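Local coordinates for protein Cyp101j2 (Sphingobium yanoikuyae, PDB 5KYO) that is a cytochrome P450 monooxygenase that carries haem and is associated with hydroxylation of 1,8-cineole, at residues A[195-206]-A[218-226]; A[185-193]-A[233-242]. One frame throughout, in Å; residues are numbered along the deposited sequence. Where two conformers were deposited one is given.

How the interactions relate
From the N terminus, the chain leaves helix 181-188 through the turn at 189-193, runs into helix 196-206, crosses a link whose residues 208-212 are not modelled and returns along helix 215-235. Interaction 1 closes this short loop by pairing 195-206 with 218-226, 12 residues apart at their closest ends. Interaction 2 closes a wider one, joining 185-193 to 233-242 across 40 residues, so interaction 1 is nested within it. Helix 215-235 serves both, in its first half in interaction 1 and at its C-terminal end in interaction 2, which also takes in the start of helix 241-246. The contacts also touch: L199 CD1 lies 3.6 Å from M186 CG, and Y225 OH packs against L191 CB.

Interaction 1 (A[195-206]-A[218-226])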
loop_
_atom_site.group_PDB
_atom_site.type_symbol
_atom_site.label_atom_id
_atom_site.label_comp_id
_atom_site.label_asym_id
_atom_site.label_seq_id
_atom_site.Cartn_x
_atom_site.Cartn_y
_atom_site.Cartn_z
ATOM N N ASP A 195 20.829 13.204 0.982
ATOM C CA ASP A 195 20.066 12.834 2.178
ATOM C C ASP A 195 19.330 11.488 2.069
ATOM O O ASP A 195 18.585 11.120 2.973
ATOM C CB ASP A 195 19.035 13.911 2.519
ATOM C CG ASP A 195 19.674 15.225 2.963
ATOM O OD1 ASP A 195 20.858 15.210 3.352
ATOM O OD2 ASP A 195 18.983 16.265 2.937
ATOM N N LEU A 196 19.508 10.771 0.970
ATOM C CA LEU A 196 18.791 9.501 0.801
ATOM C C LEU A 196 19.004 8.490 1.942
ATOM O O LEU A 196 18.027 7.934 2.429
ATOM C CB LEU A 196 19.168 8.858 -0.529
ATOM C CG LEU A 196 18.590 7.460 -0.799
ATOM C CD1 LEU A 196 17.063 7.530 -0.943
ATOM C CD2 LEU A 196 19.249 6.994 -2.046
ATOM N N PRO A 197 20.264 8.227 2.359
ATOM C CA PRO A 197 20.422 7.242 3.437
ATOM C C PRO A 197 19.733 7.673 4.725
ATOM O O PRO A 197 19.121 6.862 5.403
ATOM C CB PRO A 197 21.943 7.182 3.647
ATOM C CG PRO A 197 22.515 7.636 2.386
ATOM C CD PRO A 197 21.575 8.672 1.848
ATOM N N LYS A 198 19.838 8.956 5.054
ATOM C CA LYS A 198 19.191 9.451 6.255
ATOM C C LYS A 198 17.676 9.232 6.165
ATOM O O LYS A 198 17.056 8.714 7.106
ATOM C CB LYS A 198 19.523 10.934 6.466
ATOM C CG LYS A 198 19.194 11.404 7.856
ATOM C CD LYS A 198 19.509 12.867 8.037
ATOM C CE LYS A 198 18.581 13.440 9.056
ATOM N NZ LYS A 198 17.178 13.130 8.673
ATOM N N LEU A 199 17.090 9.587 5.019
ATOM C CA LEU A 199 15.647 9.448 4.841
ATOM C C LEU A 199 15.193 7.990 4.769
ATOM O O LEU A 199 14.140 7.657 5.281
ATOM C CB LEU A 199 15.186 10.187 3.595
ATOM C CG LEU A 199 15.122 11.698 3.788
ATOM C CD1 LEU A 199 14.869 12.396 2.466
ATOM C CD2 LEU A 199 14.038 12.041 4.814
ATOM N N LYS A 200 15.963 7.145 4.098
ATOM C CA LYS A 200 15.649 5.718 4.061
ATOM C C LYS A 200 15.642 5.118 5.464
ATOM O O LYS A 200 14.749 4.341 5.801
ATOM C CB LYS A 200 16.642 4.956 3.184
ATOM C CG LYS A 200 16.337 3.467 3.094
ATOM C CD LYS A 200 17.458 2.706 2.408
ATOM C CE LYS A 200 17.103 1.236 2.266
ATOM N NZ LYS A 200 16.615 0.677 3.553
ATOM N N HIS A 201 16.634 5.483 6.271
ATOM C CA HIS A 201 16.753 4.998 7.641
ATOM C C HIS A 201 15.562 5.421 8.494
ATOM O O HIS A 201 15.012 4.603 9.230
ATOM C CB HIS A 201 18.057 5.497 8.276
ATOM C CG HIS A 201 18.220 5.112 9.711
ATOM N ND1 HIS A 201 18.067 3.817 10.158
ATOM C CD2 HIS A 201 18.524 5.852 10.802
ATOM C CE1 HIS A 201 18.264 3.778 11.464
ATOM N NE2 HIS A 201 18.545 5.000 11.878
ATOM N N LEU A 202 15.157 6.686 8.390
ATOM C CA LEU A 202 14.004 7.171 9.145
ATOM C C LEU A 202 12.706 6.493 8.741
ATOM O O LEU A 202 11.927 6.058 9.595
ATOM C CB LEU A 202 13.859 8.686 8.981
ATOM C CG LEU A 202 15.038 9.469 9.554
ATOM C CD1 LEU A 202 14.830 10.914 9.241
ATOM C CD2 LEU A 202 15.144 9.243 11.050
ATOM N N ALA A 203 12.485 6.365 7.438
ATOM C CA ALA A 203 11.274 5.701 6.963
ATOM C C ALA A 203 11.232 4.210 7.372
ATOM O O ALA A 203 10.167 3.683 7.692
ATOM C CB ALA A 203 11.151 5.840 5.451
ATOM N N ASP A 204 12.380 3.550 7.367
ATOM C CA ASP A 204 12.450 2.140 7.763
ATOM C C ASP A 204 12.125 1.994 9.250
ATOM O O ASP A 204 11.297 1.177 9.643
ATOM C CB ASP A 204 13.833 1.562 7.458
ATOM N N GLN A 205 12.757 2.817 10.078
ATOM C CA GLN A 205 12.536 2.732 11.518
ATOM C C GLN A 205 11.169 3.257 11.934
ATOM O O GLN A 205 10.688 2.963 13.030
ATOM C CB GLN A 205 13.635 3.481 12.269
ATOM C CG GLN A 205 15.014 2.857 12.081
ATOM C CD GLN A 205 15.047 1.382 12.447
ATOM O OE1 GLN A 205 15.680 0.573 11.758
ATOM N NE2 GLN A 205 14.365 1.024 13.535
ATOM N N TYR A 206 10.528 4.025 11.063
ATOM C CA TYR A 206 9.203 4.541 11.385
ATOM C C TYR A 206 8.179 3.450 11.152
ATOM O O TYR A 206 7.202 3.335 11.887
ATOM C CB TYR A 206 8.859 5.774 10.542
ATOM C CG TYR A 206 7.545 6.440 10.907
ATOM C CD1 TYR A 206 7.495 7.428 11.886
ATOM C CD2 TYR A 206 6.360 6.101 10.261
ATOM C CE1 TYR A 206 6.319 8.041 12.212
ATOM C CE2 TYR A 206 5.162 6.723 10.590
ATOM C CZ TYR A 206 5.157 7.698 11.574
ATOM O OH TYR A 206 3.999 8.346 11.934
ATOM N N VAL A 218 11.734 8.870 16.347
ATOM C CA VAL A 218 11.863 8.882 14.897
ATOM C C VAL A 218 11.036 10.030 14.318
ATOM O O VAL A 218 11.462 10.721 13.401
ATOM C CB VAL A 218 11.429 7.553 14.272
ATOM C CG1 VAL A 218 11.440 7.657 12.758
ATOM C CG2 VAL A 218 12.346 6.421 14.748
ATOM N N THR A 219 9.853 10.235 14.878
ATOM C CA THR A 219 8.979 11.294 14.411
ATOM C C THR A 219 9.616 12.649 14.652
ATOM O O THR A 219 9.557 13.527 13.791
ATOM C CB THR A 219 7.625 11.223 15.094
ATOM O OG1 THR A 219 7.068 9.919 14.871
ATOM C CG2 THR A 219 6.693 12.278 14.518
ATOM N N LYS A 220 10.248 12.799 15.815
ATOM C CA LYS A 220 10.976 14.031 16.129
ATOM C C LYS A 220 12.121 14.240 15.138
ATOM O O LYS A 220 12.382 15.369 14.706
ATOM C CB LYS A 220 11.521 14.004 17.559
ATOM C CG LYS A 220 12.309 15.273 17.933
ATOM C CD LYS A 220 12.936 15.162 19.312
ATOM C CE LYS A 220 14.459 15.054 19.243
ATOM N NZ LYS A 220 14.921 13.861 18.462
ATOM N N GLN A 221 12.805 13.155 14.774
ATOM C CA GLN A 221 13.898 13.243 13.799
ATOM C C GLN A 221 13.377 13.633 12.407
ATOM O O GLN A 221 14.032 14.406 11.683
ATOM C CB GLN A 221 14.676 11.916 13.722
ATOM C CG GLN A 221 15.612 11.657 14.907
ATOM C CD GLN A 221 16.522 10.452 14.689
ATOM O OE1 GLN A 221 16.957 10.179 13.573
ATOM N NE2 GLN A 221 16.809 9.727 15.760
ATOM N N PHE A 222 12.211 13.094 12.035
ATOM C CA PHE A 222 11.520 13.514 10.818
ATOM C C PHE A 222 11.255 15.025 10.817
ATOM O O PHE A 222 11.531 15.713 9.833
ATOM C CB PHE A 222 10.191 12.768 10.653
ATOM C CG PHE A 222 10.268 11.554 9.755
ATOM C CD1 PHE A 222 10.959 11.598 8.556
ATOM C CD2 PHE A 222 9.631 10.380 10.112
ATOM C CE1 PHE A 222 11.026 10.499 7.720
ATOM C CE2 PHE A 222 9.707 9.266 9.277
ATOM C CZ PHE A 222 10.405 9.328 8.092
ATOM N N ARG A 223 10.709 15.535 11.914
ATOM C CA ARG A 223 10.382 16.953 11.979
ATOM C C ARG A 223 11.623 17.833 12.008
ATOM O O ARG A 223 11.628 18.895 11.398
ATOM C CB ARG A 223 9.510 17.246 13.191
ATOM C CG ARG A 223 8.171 16.588 13.123
ATOM C CD ARG A 223 7.331 17.023 14.287
ATOM N NE ARG A 223 6.159 16.192 14.481
ATOM C CZ ARG A 223 5.058 16.241 13.739
ATOM N NH1 ARG A 223 4.974 17.091 12.720
ATOM N NH2 ARG A 223 4.042 15.424 14.019
ATOM N N GLU A 224 12.668 17.392 12.706
ATOM C CA GLU A 224 13.916 18.148 12.775
ATOM C C GLU A 224 14.569 18.258 11.397
ATOM O O GLU A 224 15.264 19.242 11.083
ATOM C CB GLU A 224 14.867 17.492 13.776
ATOM C CG GLU A 224 14.459 17.744 15.219
ATOM C CD GLU A 224 15.311 16.977 16.209
ATOM O OE1 GLU A 224 16.005 16.024 15.800
ATOM O OE2 GLU A 224 15.287 17.332 17.401
ATOM N N TYR A 225 14.325 17.256 10.567
ATOM C CA TYR A 225 14.825 17.267 9.197
ATOM C C TYR A 225 13.958 18.131 8.267
ATOM O O TYR A 225 14.476 18.904 7.462
ATOM C CB TYR A 225 14.916 15.829 8.651
ATOM C CG TYR A 225 15.325 15.813 7.197
ATOM C CD1 TYR A 225 16.658 15.880 6.829
ATOM C CD2 TYR A 225 14.367 15.752 6.188
ATOM C CE1 TYR A 225 17.030 15.901 5.488
ATOM C CE2 TYR A 225 14.725 15.765 4.864
ATOM C CZ TYR A 225 16.057 15.846 4.514
ATOM O OH TYR A 225 16.410 15.842 3.179
ATOM N N LEU A 226 12.637 18.019 8.411
ATOM C CA LEU A 226 11.688 18.627 7.478
ATOM C C LEU A 226 11.353 20.081 7.761
ATOM O O LEU A 226 11.069 20.845 6.833
ATOM C CB LEU A 226 10.378 17.840 7.462
ATOM C CG LEU A 226 10.372 16.424 6.863
ATOM C CD1 LEU A 226 9.017 15.798 7.113
ATOM C CD2 LEU A 226 10.711 16.437 5.363
#
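A chi1 of 175° turns the Y225 ring away from its own backbone N and carries it from helix 215-235 across to D195. The axes of 196-206 and 218-226 approach to 9.9 Å, their directions 149° apart; the helices correspond to the antiparallel F and G helices of the P450 fold, which in this family generally lie over the distal, substrate side of the haem. Y225 OH donates to D195 OD2 at 2.6 Å, meeting the anti side of the carboxylate with some tilt from its plane; carboxylate and ring stand nearly perpendicular. K198 NZ approaches the same ring obliquely, 3.4 Å from Y225 CD1, while L199 CD2 packs 3.8 Å from Y225 CE2. This polar end gives way to an apolar middle: L202 places CB over one face of the F222 ring, a CH-pi contact 3.9 Å from CB to the ring centroid, and L202 CD2 lies against Q221, nearest OE1 (3.2 Å). F222 in turn directs an edge at the face of Y206, an offset edge-to-face pair with planes at 67°. F222 also packs on I265 and L268, so the ring is shared by helix 196-206 and helix 257-270. At the end nearest the unmodelled link, V218 CG1 reaches Y206 CB at 3.9 Å, and T219 OG1 sits in the plane of the Y206 ring, 3.3 Å from CE1.

Interaction 2 (A[185-193]-A[233-242]); sequences FMRIVDLPV and RRIKPGEDMI
R233 turns the edge of its guanidinium to the successive carbonyls of V189 and D190, at the C-terminal end of helix 181-188: NH1 donates to V189 O at 2.8 Å and NH2 to D190 O at 2.7 Å. Both oxygens lie near the guanidinium plane, and the second bond is the straighter (161° against 150°). This two-pronged grip would place positive charge at the carboxyl end of the helix dipole. M241 N donates to I188 O at 3.1 Å, next to D240 at the N-cap of helix 241-246. D240 OD2 also forms a salt bridge with R233 NH1 at 2.9 Å, its hydrogen bond being weak. The D190 carboxylate acts on R233 through charge only, OD2 a long 3.8 Å from NH2 and out of the guanidinium plane. I188 CG2 lies 3.8 Å from M241 CB, side by side, and V189 CB faces I242 CG1 at 4.2 Å; the I188 side chain comes within about 5 Å of the haem. By chain order helices 215-235 and 241-246 correspond to P450 helices G and H, so R233 and M241 N join the G-H connection to the end of the helix before F, while I242 packs helix 241-246 on V229 and I230 and L191 meets Y225 and V229 of helix 215-235.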
loop_
_atom_site.group_PDB
_atom_site.type_symbol
_atom_site.label_atom_id
_atom_site.label_comp_id
_atom_site.label_asym_id
_atom_site.label_seq_id
_atom_site.Cartn_x
_atom_site.Cartn_y
_atom_site.Cartn_z
ATOM N N PHE A 185 10.143 9.950 -3.921
ATOM C CA PHE A 185 9.591 10.910 -2.970
ATOM C C PHE A 185 10.461 12.163 -2.898
ATOM O O PHE A 185 9.953 13.295 -2.902
ATOM C CB PHE A 185 9.455 10.278 -1.590
ATOM C CG PHE A 185 9.131 11.273 -0.509
ATOM C CD1 PHE A 185 7.821 11.687 -0.299
ATOM C CD2 PHE A 185 10.137 11.815 0.272
ATOM C CE1 PHE A 185 7.521 12.621 0.698
ATOM C CE2 PHE A 185 9.838 12.752 1.266
ATOM C CZ PHE A 185 8.533 13.141 1.471
ATOM N N MET A 186 11.773 11.963 -2.838
ATOM C CA MET A 186 12.697 13.065 -2.628
ATOM C C MET A 186 12.704 14.016 -3.821
ATOM O O MET A 186 13.008 15.197 -3.672
ATOM C CB MET A 186 14.098 12.534 -2.357
ATOM C CG MET A 186 14.224 11.812 -1.013
ATOM S SD MET A 186 15.872 11.135 -0.763
ATOM C CE MET A 186 16.842 12.629 -0.616
ATOM N N ARG A 187 12.371 13.508 -5.007
ATOM C CA ARG A 187 12.301 14.388 -6.174
ATOM C C ARG A 187 10.962 15.142 -6.181
ATOM O O ARG A 187 10.861 16.267 -6.678
ATOM C CB ARG A 187 12.490 13.581 -7.469
ATOM C CG ARG A 187 13.930 13.163 -7.742
ATOM C CD ARG A 187 14.833 14.385 -7.934
ATOM N NE ARG A 187 16.253 14.033 -7.982
ATOM C CZ ARG A 187 16.888 13.606 -9.073
ATOM N NH1 ARG A 187 16.235 13.476 -10.221
ATOM N NH2 ARG A 187 18.185 13.314 -9.020
ATOM N N ILE A 188 9.933 14.516 -5.619
ATOM C CA ILE A 188 8.612 15.126 -5.548
ATOM C C ILE A 188 8.651 16.351 -4.616
ATOM O O ILE A 188 8.112 17.430 -4.932
ATOM C CB ILE A 188 7.565 14.106 -5.065
ATOM C CG1 ILE A 188 7.213 13.161 -6.239
ATOM C CG2 ILE A 188 6.303 14.830 -4.500
ATOM C CD1 ILE A 188 6.495 11.893 -5.827
ATOM N N VAL A 189 9.331 16.185 -3.486
ATOM C CA VAL A 189 9.433 17.263 -2.515
ATOM C C VAL A 189 10.756 18.048 -2.634
ATOM O O VAL A 189 10.997 18.974 -1.854
ATOM C CB VAL A 189 9.263 16.714 -1.088
ATOM C CG1 VAL A 189 7.888 16.072 -0.923
ATOM C CG2 VAL A 189 10.328 15.716 -0.781
ATOM N N ASP A 190 11.583 17.691 -3.627
ATOM C CA ASP A 190 12.868 18.361 -3.934
ATOM C C ASP A 190 13.830 18.462 -2.739
ATOM O O ASP A 190 14.138 19.548 -2.230
ATOM C CB ASP A 190 12.635 19.765 -4.497
ATOM C CG ASP A 190 13.919 20.414 -4.997
ATOM O OD1 ASP A 190 14.896 19.685 -5.278
ATOM O OD2 ASP A 190 13.953 21.656 -5.098
ATOM N N LEU A 191 14.310 17.313 -2.306
ATOM C CA LEU A 191 15.320 17.238 -1.267
ATOM C C LEU A 191 16.625 16.766 -1.882
ATOM O O LEU A 191 16.605 15.971 -2.826
ATOM C CB LEU A 191 14.869 16.292 -0.155
ATOM C CG LEU A 191 13.534 16.664 0.498
ATOM C CD1 LEU A 191 13.048 15.524 1.387
ATOM C CD2 LEU A 191 13.622 17.966 1.313
ATOM N N PRO A 192 17.764 17.214 -1.333
ATOM C CA PRO A 192 19.070 16.838 -1.908
ATOM C C PRO A 192 19.334 15.311 -1.877
ATOM O O PRO A 192 19.088 14.678 -0.852
ATOM C CB PRO A 192 20.072 17.589 -1.028
ATOM C CG PRO A 192 19.345 17.909 0.228
ATOM C CD PRO A 192 17.890 18.034 -0.113
ATOM N N VAL A 193 19.843 14.746 -2.971
ATOM C CA VAL A 193 20.045 13.301 -3.061
ATOM C C VAL A 193 21.034 12.791 -2.016
ATOM O O VAL A 193 20.994 11.615 -1.644
ATOM C CB VAL A 193 20.524 12.860 -4.483
ATOM C CG1 VAL A 193 19.499 13.242 -5.531
ATOM C CG2 VAL A 193 21.879 13.460 -4.825
ATOM N N ARG A 233 11.200 27.223 2.466
ATOM C CA ARG A 233 10.326 27.383 1.299
ATOM C C ARG A 233 9.219 28.394 1.534
ATOM O O ARG A 233 8.572 28.869 0.587
ATOM C CB ARG A 233 9.726 26.024 0.889
ATOM C CG ARG A 233 10.767 24.916 0.684
ATOM C CD ARG A 233 10.908 24.425 -0.744
ATOM N NE ARG A 233 12.211 23.792 -0.955
ATOM C CZ ARG A 233 12.417 22.490 -1.141
ATOM N NH1 ARG A 233 11.398 21.622 -1.129
ATOM N NH2 ARG A 233 13.657 22.044 -1.321
ATOM N N ARG A 234 8.979 28.724 2.797
ATOM C CA ARG A 234 8.105 29.854 3.117
ATOM C C ARG A 234 8.765 31.158 2.709
ATOM O O ARG A 234 8.087 32.119 2.371
ATOM C CB ARG A 234 7.766 29.894 4.599
ATOM C CG ARG A 234 6.994 28.687 5.090
ATOM C CD ARG A 234 6.370 28.966 6.441
ATOM N NE ARG A 234 5.640 27.822 6.968
ATOM C CZ ARG A 234 4.389 27.516 6.648
ATOM N NH1 ARG A 234 3.720 28.259 5.774
ATOM N NH2 ARG A 234 3.810 26.452 7.192
ATOM N N ILE A 235 10.093 31.180 2.767
ATOM C CA ILE A 235 10.886 32.354 2.401
ATOM C C ILE A 235 11.152 32.394 0.897
ATOM O O ILE A 235 11.056 33.433 0.268
ATOM C CB ILE A 235 12.218 32.352 3.153
ATOM C CG1 ILE A 235 12.001 32.858 4.586
ATOM C CG2 ILE A 235 13.253 33.145 2.415
ATOM C CD1 ILE A 235 13.256 32.785 5.464
ATOM N N LYS A 236 11.470 31.237 0.325
ATOM C CA LYS A 236 11.778 31.144 -1.096
ATOM C C LYS A 236 11.060 29.935 -1.692
ATOM O O LYS A 236 11.620 28.843 -1.752
ATOM C CB LYS A 236 13.289 31.029 -1.314
ATOM C CG LYS A 236 13.695 30.962 -2.790
ATOM C CD LYS A 236 15.170 30.642 -2.982
ATOM C CE LYS A 236 15.500 29.238 -2.526
ATOM N NZ LYS A 236 16.782 28.745 -3.112
ATOM N N PRO A 237 9.796 30.114 -2.094
ATOM C CA PRO A 237 9.029 28.987 -2.622
ATOM C C PRO A 237 9.501 28.554 -4.006
ATOM O O PRO A 237 9.991 29.363 -4.794
ATOM C CB PRO A 237 7.595 29.526 -2.670
ATOM C CG PRO A 237 7.748 31.008 -2.725
ATOM C CD PRO A 237 8.960 31.307 -1.898
ATOM N N GLY A 238 9.361 27.265 -4.275
ATOM C CA GLY A 238 9.708 26.688 -5.566
ATOM C C GLY A 238 8.479 26.049 -6.179
ATOM O O GLY A 238 7.367 26.499 -5.931
ATOM N N GLU A 239 8.675 24.987 -6.959
ATOM C CA GLU A 239 7.565 24.326 -7.645
ATOM C C GLU A 239 7.272 22.934 -7.080
ATOM O O GLU A 239 6.356 22.265 -7.529
ATOM C CB GLU A 239 7.859 24.206 -9.147
ATOM N N ASP A 240 8.055 22.524 -6.090
ATOM C CA ASP A 240 7.947 21.211 -5.469
ATOM C C ASP A 240 6.689 21.080 -4.621
ATOM O O ASP A 240 5.982 22.059 -4.391
ATOM C CB ASP A 240 9.169 20.976 -4.597
ATOM C CG ASP A 240 9.281 22.020 -3.500
ATOM O OD1 ASP A 240 9.820 23.114 -3.769
ATOM O OD2 ASP A 240 8.793 21.752 -2.390
ATOM N N MET A 241 6.437 19.881 -4.102
ATOM C CA MET A 241 5.182 19.635 -3.398
ATOM C C MET A 241 5.074 20.363 -2.046
ATOM O O MET A 241 3.979 20.763 -1.642
ATOM C CB MET A 241 4.975 18.129 -3.200
ATOM C CG MET A 241 3.604 17.795 -2.632
ATOM S SD MET A 241 3.354 16.024 -2.426
ATOM C CE MET A 241 1.827 15.984 -1.494
ATOM N N ILE A 242 6.186 20.522 -1.345
ATOM C CA ILE A 242 6.175 21.313 -0.110
ATOM C C ILE A 242 5.780 22.774 -0.384
ATOM O O ILE A 242 4.913 23.342 0.305
ATOM C CB ILE A 242 7.547 21.280 0.609
ATOM C CG1 ILE A 242 7.808 19.883 1.167
ATOM C CG2 ILE A 242 7.569 22.299 1.761
ATOM C CD1 ILE A 242 9.056 19.756 2.030
HETATM O O HOH W 1 12.103 23.506 -4.548
#